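Alpha-glucosidase (Bacteroides thetaiotaomicron, PDB 5XFM) hydrolyses beta-L-arabinopyranosides and alpha-galactosides as a bifunctional, calcium-containing enzyme of glycoside hydrolase family 97. Local coordinates at residues Val19-Val30 / Phe115-Ala123; Tyr286-Phe294 / Leu420-Met429. The protein carries 1 engineered substitution. All blocks are in the same frame, centred on the assembly; numbering follows the deposited sequence.

How the contacts relate
Contact 1 and contact 2 show one principle at work in two domains: polar groups tie the connecting turns or loop, while apolar side chains pack beside them. Contact 1 joins two hairpins of the N-terminal beta-sandwich; contact 2 seals a loop against the end of a helix in the catalytic barrel. They follow one another along the chain, with centres 36 Å apart and nearest atoms about 16 Å apart, so they do not touch. The calcium ion, held by Glu174, Glu452 and Glu458, takes no ligand from either. Contact 2 lies where barrel strands begin, whereas the active site of such barrels lies where strands end.

Contact 1: Val19-Val30 / Phe115-Ala123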
loop_
_atom_site.group_PDB
_atom_site.type_symbol
_atom_site.label_atom_id
_atom_site.label_comp_id
_atom_site.label_asym_id
_atom_site.label_seq_id
_atom_site.Cartn_x
_atom_site.Cartn_y
_atom_site.Cartn_z
ATOM N N VAL A 19 -8.079 -19.408 -20.251
ATOM C CA VAL A 19 -6.936 -19.756 -19.416
ATOM C C VAL A 19 -7.377 -19.884 -17.959
ATOM O O VAL A 19 -8.186 -19.098 -17.480
ATOM C CB VAL A 19 -5.800 -18.712 -19.543
ATOM C CG1 VAL A 19 -6.296 -17.318 -19.200
ATOM C CG2 VAL A 19 -4.612 -19.092 -18.668
ATOM N N LYS A 20 -6.859 -20.897 -17.269
ATOM C CA LYS A 20 -7.263 -21.193 -15.896
ATOM C C LYS A 20 -6.100 -21.105 -14.910
ATOM O O LYS A 20 -4.941 -21.248 -15.285
ATOM C CB LYS A 20 -7.881 -22.590 -15.821
ATOM C CG LYS A 20 -8.958 -22.858 -16.861
ATOM C CD LYS A 20 -9.426 -24.305 -16.812
ATOM C CE LYS A 20 -10.519 -24.572 -17.833
ATOM N NZ LYS A 20 -11.067 -25.946 -17.687
ATOM N N GLY A 21 -6.415 -20.842 -13.649
ATOM C CA GLY A 21 -5.442 -20.970 -12.580
ATOM C C GLY A 21 -5.105 -22.433 -12.385
ATOM O O GLY A 21 -5.814 -23.295 -12.892
ATOM N N PRO A 22 -4.035 -22.723 -11.627
ATOM C CA PRO A 22 -3.550 -24.093 -11.409
ATOM C C PRO A 22 -4.601 -25.063 -10.851
ATOM O O PRO A 22 -4.652 -26.217 -11.292
ATOM C CB PRO A 22 -2.413 -23.890 -10.400
ATOM C CG PRO A 22 -1.902 -22.522 -10.712
ATOM C CD PRO A 22 -3.137 -21.724 -11.021
ATOM N N ASP A 23 -5.432 -24.612 -9.917
ATOM C CA ASP A 23 -6.470 -25.480 -9.371
ATOM C C ASP A 23 -7.773 -25.346 -10.155
ATOM O O ASP A 23 -8.783 -25.944 -9.797
ATOM C CB ASP A 23 -6.703 -25.186 -7.881
ATOM C CG ASP A 23 -7.258 -23.788 -7.619
ATOM O OD1 ASP A 23 -7.653 -23.074 -8.569
ATOM O OD2 ASP A 23 -7.304 -23.395 -6.434
ATOM N N GLU A 24 -7.721 -24.542 -11.214
ATOM C CA GLU A 24 -8.809 -24.383 -12.183
ATOM C C GLU A 24 -10.082 -23.717 -11.653
ATOM O O GLU A 24 -11.076 -23.632 -12.374
ATOM C CB GLU A 24 -9.168 -25.749 -12.779
ATOM C CG GLU A 24 -8.047 -26.381 -13.583
ATOM C CD GLU A 24 -8.446 -27.708 -14.196
ATOM O OE1 GLU A 24 -9.581 -27.807 -14.710
ATOM O OE2 GLU A 24 -7.615 -28.641 -14.183
ATOM N N LYS A 25 -10.045 -23.190 -10.433
ATOM C CA LYS A 25 -11.210 -22.484 -9.885
ATOM C C LYS A 25 -11.391 -21.135 -10.561
ATOM O O LYS A 25 -12.507 -20.721 -10.866
ATOM C CB LYS A 25 -11.079 -22.285 -8.372
ATOM C CG LYS A 25 -11.100 -23.568 -7.568
ATOM C CD LYS A 25 -11.187 -23.293 -6.075
ATOM C CE LYS A 25 -10.588 -24.442 -5.279
ATOM N NZ LYS A 25 -10.699 -24.245 -3.807
ATOM N N LEU A 26 -10.279 -20.453 -10.784
ATOM C CA LEU A 26 -10.296 -19.162 -11.440
ATOM C C LEU A 26 -10.166 -19.380 -12.943
ATOM O O LEU A 26 -9.241 -20.055 -13.400
ATOM C CB LEU A 26 -9.167 -18.282 -10.895
ATOM C CG LEU A 26 -9.184 -16.755 -11.033
ATOM C CD1 LEU A 26 -7.875 -16.192 -10.496
ATOM C CD2 LEU A 26 -9.439 -16.263 -12.450
ATOM N N GLN A 27 -11.104 -18.835 -13.711
ATOM C CA GLN A 27 -11.051 -18.960 -15.164
ATOM C C GLN A 27 -11.215 -17.607 -15.850
ATOM O O GLN A 27 -12.049 -16.796 -15.461
ATOM C CB GLN A 27 -12.108 -19.953 -15.662
ATOM C CG GLN A 27 -11.913 -21.361 -15.106
ATOM C CD GLN A 27 -12.848 -22.386 -15.717
ATOM O OE1 GLN A 27 -13.441 -22.155 -16.773
ATOM N NE2 GLN A 27 -12.965 -23.541 -15.067
ATOM N N LEU A 28 -10.386 -17.366 -16.859
ATOM C CA LEU A 28 -10.432 -16.131 -17.630
ATOM C C LEU A 28 -10.671 -16.466 -19.099
ATOM O O LEU A 28 -9.971 -17.301 -19.670
ATOM C CB LEU A 28 -9.126 -15.341 -17.460
ATOM C CG LEU A 28 -9.017 -13.994 -18.182
ATOM C CD1 LEU A 28 -8.254 -13.014 -17.324
ATOM C CD2 LEU A 28 -8.351 -14.113 -19.544
ATOM N N ALA A 29 -11.645 -15.806 -19.713
ATOM C CA ALA A 29 -11.973 -16.077 -21.108
ATOM C C ALA A 29 -11.743 -14.849 -21.975
ATOM O O ALA A 29 -12.007 -13.726 -21.553
ATOM C CB ALA A 29 -13.405 -16.550 -21.228
ATOM N N VAL A 30 -11.273 -15.071 -23.197
ATOM C CA VAL A 30 -10.942 -13.966 -24.085
ATOM C C VAL A 30 -11.841 -13.918 -25.315
ATOM O O VAL A 30 -12.067 -14.930 -25.979
ATOM C CB VAL A 30 -9.458 -14.045 -24.536
ATOM C CG1 VAL A 30 -9.096 -12.867 -25.419
ATOM C CG2 VAL A 30 -8.541 -14.087 -23.327
ATOM N N PHE A 115 -1.647 -12.771 -20.081
ATOM C CA PHE A 115 -2.348 -13.088 -18.839
ATOM C C PHE A 115 -1.565 -14.090 -18.001
ATOM O O PHE A 115 -1.165 -15.134 -18.498
ATOM C CB PHE A 115 -3.737 -13.671 -19.129
ATOM C CG PHE A 115 -4.614 -12.790 -19.977
ATOM C CD1 PHE A 115 -4.545 -12.840 -21.360
ATOM C CD2 PHE A 115 -5.521 -11.919 -19.385
ATOM C CE1 PHE A 115 -5.362 -12.040 -22.140
ATOM C CE2 PHE A 115 -6.342 -11.110 -20.160
ATOM C CZ PHE A 115 -6.263 -11.170 -21.538
ATOM N N ARG A 116 -1.315 -13.761 -16.741
ATOM C CA ARG A 116 -0.753 -14.720 -15.796
ATOM C C ARG A 116 -1.767 -14.994 -14.704
ATOM O O ARG A 116 -2.129 -14.103 -13.937
ATOM C CB ARG A 116 0.558 -14.202 -15.209
ATOM C CG ARG A 116 1.679 -14.140 -16.225
ATOM C CD ARG A 116 2.920 -13.465 -15.672
ATOM N NE ARG A 116 3.968 -13.411 -16.685
ATOM C CZ ARG A 116 5.120 -12.764 -16.539
ATOM N NH1 ARG A 116 5.371 -12.093 -15.421
ATOM N NH2 ARG A 116 6.012 -12.773 -17.521
ATOM N N VAL A 117 -2.243 -16.228 -14.648
ATOM C CA VAL A 117 -3.290 -16.580 -13.709
ATOM C C VAL A 117 -2.796 -17.581 -12.677
ATOM O O VAL A 117 -2.528 -18.737 -13.004
ATOM C CB VAL A 117 -4.522 -17.153 -14.433
ATOM C CG1 VAL A 117 -5.681 -17.303 -13.462
ATOM C CG2 VAL A 117 -4.920 -16.248 -15.587
ATOM N N SER A 118 -2.661 -17.126 -11.435
ATOM C CA SER A 118 -2.394 -18.026 -10.318
ATOM C C SER A 118 -3.743 -18.444 -9.733
ATOM O O SER A 118 -4.786 -18.150 -10.327
ATOM C CB SER A 118 -1.496 -17.362 -9.270
ATOM O OG SER A 118 -2.078 -16.184 -8.740
ATOM N N ASP A 119 -3.738 -19.141 -8.598
ATOM C CA ASP A 119 -4.983 -19.691 -8.041
ATOM C C ASP A 119 -6.071 -18.646 -7.810
ATOM O O ASP A 119 -7.252 -18.915 -8.034
ATOM C CB ASP A 119 -4.717 -20.417 -6.722
ATOM C CG ASP A 119 -4.143 -21.804 -6.920
ATOM O OD1 ASP A 119 -4.415 -22.433 -7.971
ATOM O OD2 ASP A 119 -3.432 -22.271 -6.002
ATOM N N ASN A 120 -5.676 -17.466 -7.344
ATOM C CA ASN A 120 -6.639 -16.416 -7.021
ATOM C C ASN A 120 -6.270 -15.050 -7.577
ATOM O O ASN A 120 -6.784 -14.037 -7.112
ATOM C CB ASN A 120 -6.812 -16.304 -5.509
ATOM C CG ASN A 120 -7.547 -17.488 -4.920
ATOM O OD1 ASN A 120 -8.771 -17.587 -5.029
ATOM N ND2 ASN A 120 -6.809 -18.388 -4.281
ATOM N N ASP A 121 -5.363 -15.009 -8.547
ATOM C CA ASP A 121 -4.966 -13.729 -9.123
ATOM C C ASP A 121 -4.772 -13.775 -10.632
ATOM O O ASP A 121 -4.277 -14.753 -11.193
ATOM C CB ASP A 121 -3.677 -13.226 -8.469
ATOM C CG ASP A 121 -3.786 -13.138 -6.963
ATOM O OD1 ASP A 121 -3.539 -14.162 -6.291
ATOM O OD2 ASP A 121 -4.123 -12.048 -6.453
ATOM N N VAL A 122 -5.171 -12.691 -11.276
ATOM C CA VAL A 122 -4.906 -12.466 -12.683
ATOM C C VAL A 122 -4.027 -11.230 -12.829
ATOM O O VAL A 122 -4.336 -10.189 -12.275
ATOM C CB VAL A 122 -6.201 -12.263 -13.478
ATOM C CG1 VAL A 122 -5.882 -11.896 -14.919
ATOM C CG2 VAL A 122 -7.076 -13.512 -13.409
ATOM N N ALA A 123 -2.911 -11.347 -13.533
ATOM C CA ALA A 123 -2.115 -10.166 -13.852
ATOM C C ALA A 123 -1.996 -10.077 -15.356
ATOM O O ALA A 123 -1.616 -11.043 -15.989
ATOM C CB ALA A 123 -0.745 -10.235 -13.208
HETATM O O HOH W 1 -7.690 -21.136 -10.124
HETATM O O HOH W 2 -8.504 -20.960 -6.144
#
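Two beta-hairpins, one from each sheet of the N-terminal beta-sandwich, close on each other where Leu26 and Leu28 meet Phe115, Val117 and Val122. The axes of strands 26-30 and 115-117 approach to 9.0 Å, nearly antiparallel (163°). Leu28 sets CD2 over one face of the Phe115 ring, 3.8 Å from its centroid, while its CD1 lies 3.6 Å from Val122 CG1. Leu26, its CG anti to the backbone N (chi1 -160°), sets CD1 against the backbone where the opposing turn passes into strand 121-123, 3.4 Å from Asp121 N. At the hairpin tip, Asp23 N donates to Asp119 OD1 over 3.1 Å, meeting that oxygen end-on. The two aspartates stack their carboxylates with planes 21° apart, Asp23 OD1 only 3.4 Å from Asp119 OD1. This nearness of like charges is probably eased by two waters, each donating to one Asp23 oxygen and to Asp119 O, and by Lys25 N, which closes an Asx turn on Asp23 OD1. With an alanine in place of Asp23, Lys25 N would probably lose its Asx-turn acceptor and both waters one of their holding oxygens. Apolar residues of two sheets facing each other across a shared interior define a beta-sandwich.

Contact 2: Tyr286-Phe294 / Leu420-Met429; sequences YETKHDYRF and LSDADDHGLM
Asp424, on the last turn of helix 410-425, is gripped by Thr288 and Tyr292 of the facing loop, and around it the contact is tight. Its CG stands anti to the backbone N (chi1 -178°), which carries the carboxylate out to the loop. Both hydroxyls donate to the same oxygen: Thr288 OG1 reaches Asp424 OD1 on its syn lone pair at 2.6 Å, and Tyr292 OH reaches Asp424 OD1 at 2.6 Å from above the carboxylate plane. Thr288 OG1 in turn accepts from His290 N in an ST turn, so one hydroxyl both shapes the loop and ties it to the helix. Tyr286 slides along Asp424, its CE2 3.6 Å from Asp424 CB, and its OH hydrogen-bonds to Asn447 OD1. On the other flank, the His290 ring lies flat on Gly427, whose CA sits 3.4 Å from the ring centroid, over its centre. Gly427, with its positive phi, is the C-prime residue of the Schellman motif that ends the helix; a CB here would come tight against His290 NE2. Tyr292 CD1 packs at 3.4 Å on Met429 CG, and the sulfur of Met429 lies obliquely to the rings of Tyr292 and Phe294.

The outer side is looser. Asp424 OD2 is met by a water that also accepts from Lys289 N, and Glu287 and Lys289 are exposed.

The loop thus lies over the end of helix 410-425 and the start of strand 429-432, just before it enters strand 295-299; helix 382-395 packs against Asp422, His426 and Leu428, and Val449 of strand 448-451 touches Phe294 and Met429.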
loop_
_atom_site.group_PDB
_atom_site.type_symbol
_atom_site.label_atom_id
_atom_site.label_comp_id
_atom_site.label_asym_id
_atom_site.label_seq_id
_atom_site.Cartn_x
_atom_site.Cartn_y
_atom_site.Cartn_z
ATOM N N TYR A 286 17.471 -2.959 -9.702
ATOM C CA TYR A 286 18.902 -2.906 -9.419
ATOM C C TYR A 286 19.252 -3.773 -8.216
ATOM O O TYR A 286 18.381 -4.217 -7.466
ATOM C CB TYR A 286 19.405 -1.465 -9.219
ATOM C CG TYR A 286 18.637 -0.587 -8.252
ATOM C CD1 TYR A 286 17.602 0.223 -8.702
ATOM C CD2 TYR A 286 18.972 -0.533 -6.902
ATOM C CE1 TYR A 286 16.905 1.043 -7.838
ATOM C CE2 TYR A 286 18.276 0.295 -6.023
ATOM C CZ TYR A 286 17.243 1.075 -6.501
ATOM O OH TYR A 286 16.536 1.894 -5.655
ATOM N N GLU A 287 20.542 -4.068 -8.101
ATOM C CA GLU A 287 21.074 -4.852 -7.005
ATOM C C GLU A 287 21.657 -3.862 -6.002
ATOM O O GLU A 287 22.154 -2.802 -6.394
ATOM C CB GLU A 287 22.158 -5.811 -7.511
ATOM C CG GLU A 287 21.664 -6.955 -8.420
ATOM C CD GLU A 287 20.896 -8.055 -7.701
ATOM O OE1 GLU A 287 21.347 -9.220 -7.750
ATOM O OE2 GLU A 287 19.831 -7.767 -7.115
ATOM N N THR A 288 21.564 -4.164 -4.712
ATOM C CA THR A 288 22.162 -3.276 -3.729
ATOM C C THR A 288 23.374 -3.909 -3.049
ATOM O O THR A 288 23.430 -5.121 -2.862
ATOM C CB THR A 288 21.146 -2.836 -2.662
ATOM O OG1 THR A 288 21.731 -1.818 -1.835
ATOM C CG2 THR A 288 20.710 -4.012 -1.809
ATOM N N LYS A 289 24.341 -3.070 -2.691
ATOM C CA LYS A 289 25.511 -3.500 -1.936
ATOM C C LYS A 289 25.269 -3.341 -0.438
ATOM O O LYS A 289 26.081 -3.765 0.383
ATOM C CB LYS A 289 26.744 -2.679 -2.332
ATOM C CG LYS A 289 27.141 -2.777 -3.799
ATOM C CD LYS A 289 28.307 -1.841 -4.116
ATOM C CE LYS A 289 28.647 -1.842 -5.603
ATOM N NZ LYS A 289 28.458 -3.196 -6.201
ATOM N N HIS A 290 24.145 -2.730 -0.081
ATOM C CA HIS A 290 23.880 -2.431 1.325
ATOM C C HIS A 290 22.929 -3.416 1.986
ATOM O O HIS A 290 21.987 -3.913 1.366
ATOM C CB HIS A 290 23.329 -1.012 1.460
ATOM C CG HIS A 290 24.257 0.037 0.939
ATOM N ND1 HIS A 290 24.050 0.683 -0.262
ATOM C CD2 HIS A 290 25.408 0.541 1.445
ATOM C CE1 HIS A 290 25.034 1.538 -0.474
ATOM N NE2 HIS A 290 25.869 1.476 0.549
ATOM N N ASP A 291 23.191 -3.676 3.262
ATOM C CA ASP A 291 22.358 -4.543 4.081
ATOM C C ASP A 291 21.460 -3.651 4.936
ATOM O O ASP A 291 21.822 -3.273 6.053
ATOM C CB ASP A 291 23.229 -5.454 4.953
ATOM C CG ASP A 291 22.420 -6.458 5.759
ATOM O OD1 ASP A 291 21.220 -6.654 5.467
ATOM O OD2 ASP A 291 22.998 -7.062 6.690
ATOM N N TYR A 292 20.298 -3.299 4.395
ATOM C CA TYR A 292 19.445 -2.296 5.028
ATOM C C TYR A 292 18.752 -2.879 6.246
ATOM O O TYR A 292 18.146 -3.949 6.186
ATOM C CB TYR A 292 18.421 -1.749 4.036
ATOM C CG TYR A 292 19.042 -0.911 2.941
ATOM C CD1 TYR A 292 19.622 0.320 3.221
ATOM C CD2 TYR A 292 19.064 -1.358 1.635
ATOM C CE1 TYR A 292 20.195 1.083 2.224
ATOM C CE2 TYR A 292 19.636 -0.605 0.632
ATOM C CZ TYR A 292 20.196 0.612 0.929
ATOM O OH TYR A 292 20.760 1.357 -0.083
ATOM N N ARG A 293 18.865 -2.164 7.358
ATOM C CA ARG A 293 18.338 -2.623 8.631
ATOM C C ARG A 293 16.986 -1.975 8.920
ATOM O O ARG A 293 16.861 -0.752 8.933
ATOM C CB ARG A 293 19.342 -2.319 9.746
ATOM C CG ARG A 293 18.925 -2.779 11.135
ATOM C CD ARG A 293 19.915 -2.271 12.182
ATOM N NE ARG A 293 19.576 -2.698 13.536
ATOM C CZ ARG A 293 20.269 -2.357 14.618
ATOM N NH1 ARG A 293 21.344 -1.589 14.502
ATOM N NH2 ARG A 293 19.896 -2.791 15.814
ATOM N N PHE A 294 15.963 -2.801 9.114
ATOM C CA PHE A 294 14.631 -2.275 9.367
ATOM C C PHE A 294 14.341 -2.252 10.863
ATOM O O PHE A 294 15.129 -2.759 11.664
ATOM C CB PHE A 294 13.580 -3.108 8.627
ATOM C CG PHE A 294 13.982 -3.472 7.227
ATOM C CD1 PHE A 294 14.326 -2.487 6.311
ATOM C CD2 PHE A 294 14.007 -4.795 6.822
ATOM C CE1 PHE A 294 14.702 -2.822 5.023
ATOM C CE2 PHE A 294 14.373 -5.134 5.532
ATOM C CZ PHE A 294 14.719 -4.144 4.632
ATOM N N LEU A 420 15.041 7.189 -5.491
ATOM C CA LEU A 420 15.368 5.870 -4.941
ATOM C C LEU A 420 16.756 5.362 -5.352
ATOM O O LEU A 420 17.471 4.742 -4.548
ATOM C CB LEU A 420 14.307 4.843 -5.353
ATOM C CG LEU A 420 13.083 4.792 -4.441
ATOM C CD1 LEU A 420 11.909 4.077 -5.096
ATOM C CD2 LEU A 420 13.493 4.074 -3.165
ATOM N N SER A 421 17.123 5.615 -6.603
ATOM C CA SER A 421 18.365 5.104 -7.166
ATOM C C SER A 421 19.593 5.842 -6.581
ATOM O O SER A 421 20.586 5.212 -6.182
ATOM C CB SER A 421 18.317 5.215 -8.693
ATOM O OG SER A 421 19.415 4.571 -9.298
ATOM N N ASP A 422 19.532 7.173 -6.542
ATOM C CA ASP A 422 20.607 7.957 -5.914
ATOM C C ASP A 422 20.729 7.598 -4.420
ATOM O O ASP A 422 21.837 7.464 -3.862
ATOM C CB ASP A 422 20.357 9.456 -6.092
ATOM C CG ASP A 422 20.576 9.926 -7.530
ATOM O OD1 ASP A 422 21.273 9.226 -8.301
ATOM O OD2 ASP A 422 20.052 11.001 -7.887
ATOM N N ALA A 423 19.573 7.436 -3.783
ATOM C CA ALA A 423 19.521 7.024 -2.390
ATOM C C ALA A 423 20.275 5.727 -2.183
ATOM O O ALA A 423 21.138 5.644 -1.306
ATOM C CB ALA A 423 18.082 6.870 -1.924
ATOM N N ASP A 424 19.958 4.715 -2.987
ATOM C CA ASP A 424 20.666 3.453 -2.856
ATOM C C ASP A 424 22.149 3.618 -3.092
ATOM O O ASP A 424 22.952 2.953 -2.440
ATOM C CB ASP A 424 20.153 2.391 -3.815
ATOM C CG ASP A 424 20.877 1.070 -3.618
ATOM O OD1 ASP A 424 20.673 0.456 -2.546
ATOM O OD2 ASP A 424 21.691 0.682 -4.490
ATOM N N ASP A 425 22.520 4.477 -4.037
ATOM C CA ASP A 425 23.942 4.742 -4.259
ATOM C C ASP A 425 24.601 5.315 -2.997
ATOM O O ASP A 425 25.805 5.168 -2.796
ATOM C CB ASP A 425 24.146 5.696 -5.434
ATOM C CG ASP A 425 23.879 5.032 -6.776
ATOM O OD1 ASP A 425 23.984 3.792 -6.856
ATOM O OD2 ASP A 425 23.571 5.751 -7.752
ATOM N N HIS A 426 23.813 5.965 -2.142
ATOM C CA HIS A 426 24.382 6.502 -0.906
ATOM C C HIS A 426 23.919 5.773 0.350
ATOM O O HIS A 426 23.937 6.339 1.439
ATOM C CB HIS A 426 24.056 7.984 -0.800
ATOM C CG HIS A 426 24.601 8.785 -1.937
ATOM N ND1 HIS A 426 23.903 8.982 -3.110
ATOM C CD2 HIS A 426 25.787 9.417 -2.094
ATOM C CE1 HIS A 426 24.630 9.713 -3.934
ATOM N NE2 HIS A 426 25.778 9.992 -3.341
ATOM N N GLY A 427 23.521 4.514 0.185
ATOM C CA GLY A 427 23.131 3.658 1.292
ATOM C C GLY A 427 21.964 4.165 2.114
ATOM O O GLY A 427 21.904 3.941 3.327
ATOM N N LEU A 428 21.013 4.820 1.463
ATOM C CA LEU A 428 19.878 5.382 2.190
ATOM C C LEU A 428 18.575 4.645 1.918
ATOM O O LEU A 428 18.238 4.359 0.767
ATOM C CB LEU A 428 19.705 6.854 1.838
ATOM C CG LEU A 428 20.825 7.783 2.300
ATOM C CD1 LEU A 428 20.785 9.075 1.516
ATOM C CD2 LEU A 428 20.693 8.044 3.787
ATOM N N MET A 429 17.851 4.329 2.986
ATOM C CA MET A 429 16.480 3.865 2.851
ATOM C C MET A 429 15.562 5.051 2.566
ATOM O O MET A 429 15.863 6.188 2.944
ATOM C CB MET A 429 16.026 3.121 4.108
ATOM C CG MET A 429 16.800 1.870 4.388
ATOM S SD MET A 429 16.319 1.058 5.924
ATOM C CE MET A 429 17.301 2.014 7.089
HETATM O O HOH W 3 24.114 -0.007 -3.773
#